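Local coordinates for protein endonuclease V (Homo sapiens, PDB 6OZE) that cleaves inosine-containing RNA as a metal-dependent endoribonuclease with an RNase H-like fold, at residues D44-S58 and A231-L243. The protein carries 4 engineered substitutions. Residues are numbered along the deposited sequence; the frame is centred on the assembly and turned at random. Where two conformers were deposited one is given.
Unlike the reference sequence in segment 44-58: Ala-49 (reference Lys). With ACT (acetate ion), chain B.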
loop_
_atom_site.group_PDB
_atom_site.type_symbol
_atom_site.label_atom_id
_atom_site.label_comp_id
_atom_site.label_asym_id
_atom_site.label_seq_id
_atom_site.Cartn_x
_atom_site.Cartn_y
_atom_site.Cartn_z
ATOM N N ASP A 44 3.843 -3.194 6.183
ATOM C CA ASP A 44 3.603 -2.089 7.095
ATOM C C ASP A 44 4.939 -1.582 7.596
ATOM O O ASP A 44 5.853 -2.375 7.823
ATOM C CB ASP A 44 2.845 -2.535 8.346
ATOM C CG ASP A 44 2.746 -1.428 9.387
ATOM O OD1 ASP A 44 2.020 -0.434 9.166
ATOM O OD2 ASP A 44 3.446 -1.515 10.416
ATOM N N VAL A 45 5.026 -0.270 7.779
ATOM C CA VAL A 45 6.040 0.348 8.622
ATOM C C VAL A 45 5.320 1.195 9.654
ATOM O O VAL A 45 4.456 2.007 9.302
ATOM C CB VAL A 45 7.030 1.209 7.816
ATOM C CG1 VAL A 45 8.050 1.867 8.763
ATOM C CG2 VAL A 45 7.736 0.355 6.802
ATOM N N SER A 46 5.678 1.016 10.924
ATOM C CA SER A 46 5.057 1.744 12.019
ATOM C C SER A 46 6.135 2.312 12.915
ATOM O O SER A 46 7.006 1.569 13.369
ATOM C CB SER A 46 4.184 0.811 12.862
ATOM O OG SER A 46 3.042 0.406 12.111
ATOM N N PHE A 47 6.053 3.605 13.206
ATOM C CA PHE A 47 7.012 4.236 14.096
ATOM C C PHE A 47 6.714 3.913 15.550
ATOM O O PHE A 47 5.558 3.749 15.956
ATOM C CB PHE A 47 7.005 5.749 13.915
ATOM C CG PHE A 47 7.507 6.183 12.589
ATOM C CD1 PHE A 47 6.649 6.282 11.509
ATOM C CD2 PHE A 47 8.847 6.465 12.411
ATOM C CE1 PHE A 47 7.112 6.672 10.275
ATOM C CE2 PHE A 47 9.315 6.857 11.186
ATOM C CZ PHE A 47 8.443 6.962 10.112
ATOM N N VAL A 48 7.785 3.812 16.333
ATOM C CA VAL A 48 7.661 3.750 17.779
ATOM C C VAL A 48 7.108 5.073 18.286
ATOM O O VAL A 48 7.643 6.145 17.967
ATOM C CB VAL A 48 9.028 3.443 18.407
ATOM C CG1 VAL A 48 8.955 3.501 19.924
ATOM C CG2 VAL A 48 9.491 2.082 17.926
ATOM N N ALA A 49 6.039 4.999 19.082
ATOM C CA ALA A 49 5.397 6.194 19.621
ATOM C C ALA A 49 6.419 7.106 20.282
ATOM O O ALA A 49 7.283 6.653 21.038
ATOM C CB ALA A 49 4.325 5.794 20.636
ATOM N N GLY A 50 6.324 8.399 19.981
ATOM C CA GLY A 50 7.309 9.338 20.477
ATOM C C GLY A 50 8.644 9.259 19.781
ATOM O O GLY A 50 9.656 9.689 20.345
ATOM N N ASP A 51 8.680 8.713 18.567
ATOM C CA ASP A 51 9.929 8.587 17.835
ATOM C C ASP A 51 9.663 8.681 16.341
ATOM O O ASP A 51 8.686 8.123 15.834
ATOM C CB ASP A 51 10.643 7.270 18.157
ATOM C CG ASP A 51 12.089 7.285 17.723
ATOM O OD1 ASP A 51 12.381 7.978 16.730
ATOM O OD2 ASP A 51 12.927 6.629 18.376
ATOM N N SER A 52 10.557 9.380 15.646
ATOM C CA SER A 52 10.512 9.494 14.198
ATOM C C SER A 52 11.627 8.728 13.503
ATOM O O SER A 52 11.709 8.783 12.271
ATOM C CB SER A 52 10.548 10.967 13.772
ATOM O OG SER A 52 11.782 11.568 14.132
ATOM N N VAL A 53 12.497 8.031 14.240
ATOM C CA VAL A 53 13.562 7.233 13.650
ATOM C C VAL A 53 13.329 5.731 13.836
ATOM O O VAL A 53 13.315 4.977 12.868
ATOM C CB VAL A 53 14.966 7.679 14.130
ATOM C CG1 VAL A 53 15.196 9.146 13.771
ATOM C CG2 VAL A 53 15.162 7.473 15.623
ATOM N N ARG A 54 13.123 5.281 15.078
ATOM C CA ARG A 54 12.925 3.847 15.289
ATOM C C ARG A 54 11.522 3.418 14.885
ATOM O O ARG A 54 10.531 4.075 15.223
ATOM C CB ARG A 54 13.197 3.454 16.744
ATOM C CG ARG A 54 13.522 1.969 16.941
ATOM C CD ARG A 54 14.854 1.565 16.280
ATOM N NE ARG A 54 15.241 0.192 16.610
ATOM C CZ ARG A 54 16.152 -0.522 15.948
ATOM N NH1 ARG A 54 16.428 -1.764 16.338
ATOM N NH2 ARG A 54 16.776 -0.005 14.896
ATOM N N ALA A 55 11.442 2.289 14.189
ATOM C CA ALA A 55 10.189 1.821 13.634
ATOM C C ALA A 55 10.251 0.309 13.524
ATOM O O ALA A 55 11.295 -0.313 13.769
ATOM C CB ALA A 55 9.946 2.448 12.254
ATOM N N CYS A 56 9.120 -0.290 13.172
ATOM C CA CYS A 56 9.070 -1.705 12.838
ATOM C C CYS A 56 8.561 -1.853 11.414
ATOM O O CYS A 56 7.599 -1.182 11.021
ATOM C CB CYS A 56 8.151 -2.460 13.795
ATOM S SG CYS A 56 8.142 -4.222 13.524
ATOM N N ALA A 57 9.228 -2.700 10.636
ATOM C CA ALA A 57 8.799 -3.041 9.285
ATOM C C ALA A 57 8.313 -4.481 9.299
ATOM O O ALA A 57 8.974 -5.357 9.876
ATOM C CB ALA A 57 9.957 -2.883 8.289
ATOM N N SER A 58 7.148 -4.730 8.683
ATOM C CA SER A 58 6.565 -6.063 8.688
ATOM C C SER A 58 6.116 -6.477 7.294
ATOM O O SER A 58 5.631 -5.650 6.507
ATOM C CB SER A 58 5.349 -6.139 9.621
ATOM O OG SER A 58 5.746 -5.879 10.970
ATOM N N ALA A 231 -0.350 -7.053 8.867
ATOM C CA ALA A 231 0.990 -6.472 8.945
ATOM C C ALA A 231 1.037 -5.385 10.010
ATOM O O ALA A 231 2.038 -5.271 10.733
ATOM C CB ALA A 231 1.429 -5.953 7.573
ATOM N N ASP A 232 -0.045 -4.612 10.148
ATOM C CA ASP A 232 -0.101 -3.595 11.192
ATOM C C ASP A 232 -0.047 -4.238 12.574
ATOM O O ASP A 232 0.688 -3.767 13.454
ATOM C CB ASP A 232 -1.367 -2.754 11.041
ATOM C CG ASP A 232 -1.433 -1.626 12.052
ATOM O OD1 ASP A 232 -0.660 -0.652 11.914
ATOM O OD2 ASP A 232 -2.247 -1.719 12.992
ATOM N N ILE A 233 -0.822 -5.300 12.785
ATOM C CA ILE A 233 -0.818 -6.012 14.059
ATOM C C ILE A 233 0.563 -6.576 14.344
ATOM O O ILE A 233 1.073 -6.455 15.463
ATOM C CB ILE A 233 -1.895 -7.112 14.061
ATOM C CG1 ILE A 233 -3.295 -6.480 14.049
ATOM C CG2 ILE A 233 -1.733 -8.037 15.275
ATOM C CD1 ILE A 233 -4.413 -7.449 13.736
ATOM N N CYS A 234 1.194 -7.200 13.342
ATOM C CA CYS A 234 2.540 -7.742 13.557
ATOM C C CYS A 234 3.518 -6.657 14.009
ATOM O O CYS A 234 4.340 -6.883 14.912
ATOM C CB CYS A 234 3.044 -8.393 12.269
ATOM S SG CYS A 234 2.383 -10.038 11.992
ATOM N N SER A 235 3.466 -5.481 13.382
ATOM C CA SER A 235 4.402 -4.424 13.766
ATOM C C SER A 235 4.140 -3.953 15.190
ATOM O O SER A 235 5.086 -3.736 15.963
ATOM C CB SER A 235 4.312 -3.234 12.818
ATOM O OG SER A 235 4.842 -3.545 11.560
ATOM N N ARG A 236 2.871 -3.761 15.545
ATOM C CA ARG A 236 2.549 -3.307 16.896
ATOM C C ARG A 236 2.995 -4.328 17.930
ATOM O O ARG A 236 3.616 -3.969 18.943
ATOM C CB ARG A 236 1.053 -3.023 17.019
ATOM C CG ARG A 236 0.663 -1.670 16.444
ATOM C CD ARG A 236 -0.813 -1.385 16.645
ATOM N NE ARG A 236 -1.643 -2.380 15.976
ATOM C CZ ARG A 236 -2.963 -2.300 15.863
ATOM N NH1 ARG A 236 -3.614 -1.264 16.374
ATOM N NH2 ARG A 236 -3.630 -3.256 15.232
ATOM N N GLU A 237 2.749 -5.612 17.664
ATOM C CA GLU A 237 3.173 -6.646 18.603
ATOM C C GLU A 237 4.689 -6.696 18.720
ATOM O O GLU A 237 5.228 -6.877 19.818
ATOM C CB GLU A 237 2.660 -8.015 18.162
ATOM C CG GLU A 237 1.156 -8.190 18.275
ATOM C CD GLU A 237 0.698 -9.549 17.781
ATOM O OE1 GLU A 237 1.514 -10.263 17.157
ATOM O OE2 GLU A 237 -0.477 -9.902 18.017
ATOM N N HIS A 238 5.395 -6.571 17.591
ATOM C CA HIS A 238 6.854 -6.646 17.637
ATOM C C HIS A 238 7.442 -5.475 18.410
ATOM O O HIS A 238 8.413 -5.639 19.148
ATOM C CB HIS A 238 7.420 -6.675 16.220
ATOM C CG HIS A 238 8.833 -7.131 16.147
ATOM N ND1 HIS A 238 9.214 -8.424 16.439
ATOM C CD2 HIS A 238 9.968 -6.462 15.839
ATOM C CE1 HIS A 238 10.524 -8.533 16.302
ATOM N NE2 HIS A 238 11.005 -7.357 15.936
ATOM N N ILE A 239 6.866 -4.285 18.253
ATOM C CA ILE A 239 7.335 -3.136 19.030
ATOM C C ILE A 239 7.109 -3.375 20.520
ATOM O O ILE A 239 7.993 -3.128 21.354
ATOM C CB ILE A 239 6.626 -1.855 18.551
ATOM C CG1 ILE A 239 7.134 -1.473 17.158
ATOM C CG2 ILE A 239 6.777 -0.726 19.585
ATOM C CD1 ILE A 239 6.272 -0.430 16.472
ATOM N N ARG A 240 5.917 -3.854 20.882
ATOM C CA ARG A 240 5.633 -4.079 22.294
ATOM C C ARG A 240 6.553 -5.137 22.891
ATOM O O ARG A 240 7.017 -4.991 24.030
ATOM C CB ARG A 240 4.153 -4.408 22.498
ATOM C CG ARG A 240 3.281 -3.153 22.630
ATOM C CD ARG A 240 2.226 -3.036 21.540
ATOM N NE ARG A 240 1.553 -1.737 21.567
ATOM C CZ ARG A 240 1.926 -0.682 20.847
ATOM N NH1 ARG A 240 2.970 -0.761 20.030
ATOM N NH2 ARG A 240 1.252 0.456 20.939
ATOM N N LYS A 241 6.849 -6.202 22.140
ATOM C CA LYS A 241 7.772 -7.206 22.653
ATOM C C LYS A 241 9.174 -6.631 22.792
ATOM O O LYS A 241 9.828 -6.807 23.824
ATOM C CB LYS A 241 7.825 -8.419 21.723
ATOM C CG LYS A 241 6.520 -9.159 21.517
ATOM C CD LYS A 241 6.846 -10.523 20.941
ATOM C CE LYS A 241 5.751 -11.048 20.064
ATOM N NZ LYS A 241 6.265 -12.176 19.237
ATOM N N SER A 242 9.651 -5.945 21.743
ATOM C CA SER A 242 11.048 -5.536 21.703
ATOM C C SER A 242 11.340 -4.469 22.737
ATOM O O SER A 242 12.443 -4.426 23.281
ATOM C CB SER A 242 11.401 -5.007 20.311
ATOM O OG SER A 242 11.149 -5.971 19.306
ATOM N N LEU A 243 10.371 -3.608 23.030
ATOM C CA LEU A 243 10.574 -2.530 23.985
ATOM C C LEU A 243 9.937 -2.805 25.337
ATOM O O LEU A 243 9.916 -1.912 26.191
ATOM C CB LEU A 243 10.095 -1.196 23.405
ATOM C CG LEU A 243 10.920 -0.741 22.210
ATOM C CD1 LEU A 243 10.292 0.454 21.514
ATOM C CD2 LEU A 243 12.334 -0.409 22.666
HETATM C C ACT B . 14.920 -1.685 19.270
HETATM O O ACT B . 14.832 -0.443 19.107
HETATM O OXT ACT B . 15.175 -2.580 18.425
HETATM C CH3 ACT B . 14.740 -2.172 20.733
#
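Ser-235 of the C-terminal helix meets Asp-44 and Ser-58, from two neighbouring antiparallel strands of the RNase H-like sheet. Helix 226-242 packs on one face of this hairpin, while helix 89-106 touches Val-45, Phe-47 and Ala-57 on the other. Ser-235 OG donates to Asp-44 OD2 at 2.7 Å, on the anti lone pair of that oxygen. Ser-46 OG takes the syn lone pair of the same OD2, also as a donor. Asp-44 holds CG anti to its own nitrogen (chi1 173°), which brings the carboxylate over the turn of Asp-232 and Ser-235. Ser-58 OG lies 2.6 Å from Ser-235 OG and is also hydrogen-bonded to Ser-74 on the next strand. In one of its two conformers Asp-232 also comes near the Asp-44 carboxylate, though this approach is tentative. With an alanine in place of Asp-44, the hydroxyls of Ser-46 and Ser-235 would probably be left without their shared acceptor. Further along the helix the contact turns apolar. Ile-239 lays CG1 against Cys-56 CB at 3.6 Å, and Cys-56 SG sits obliquely to the His-238 ring. At the hairpin's turn, Val-48 and Leu-243 meet tip to tip, CG1 to CD1, at 3.7 Å.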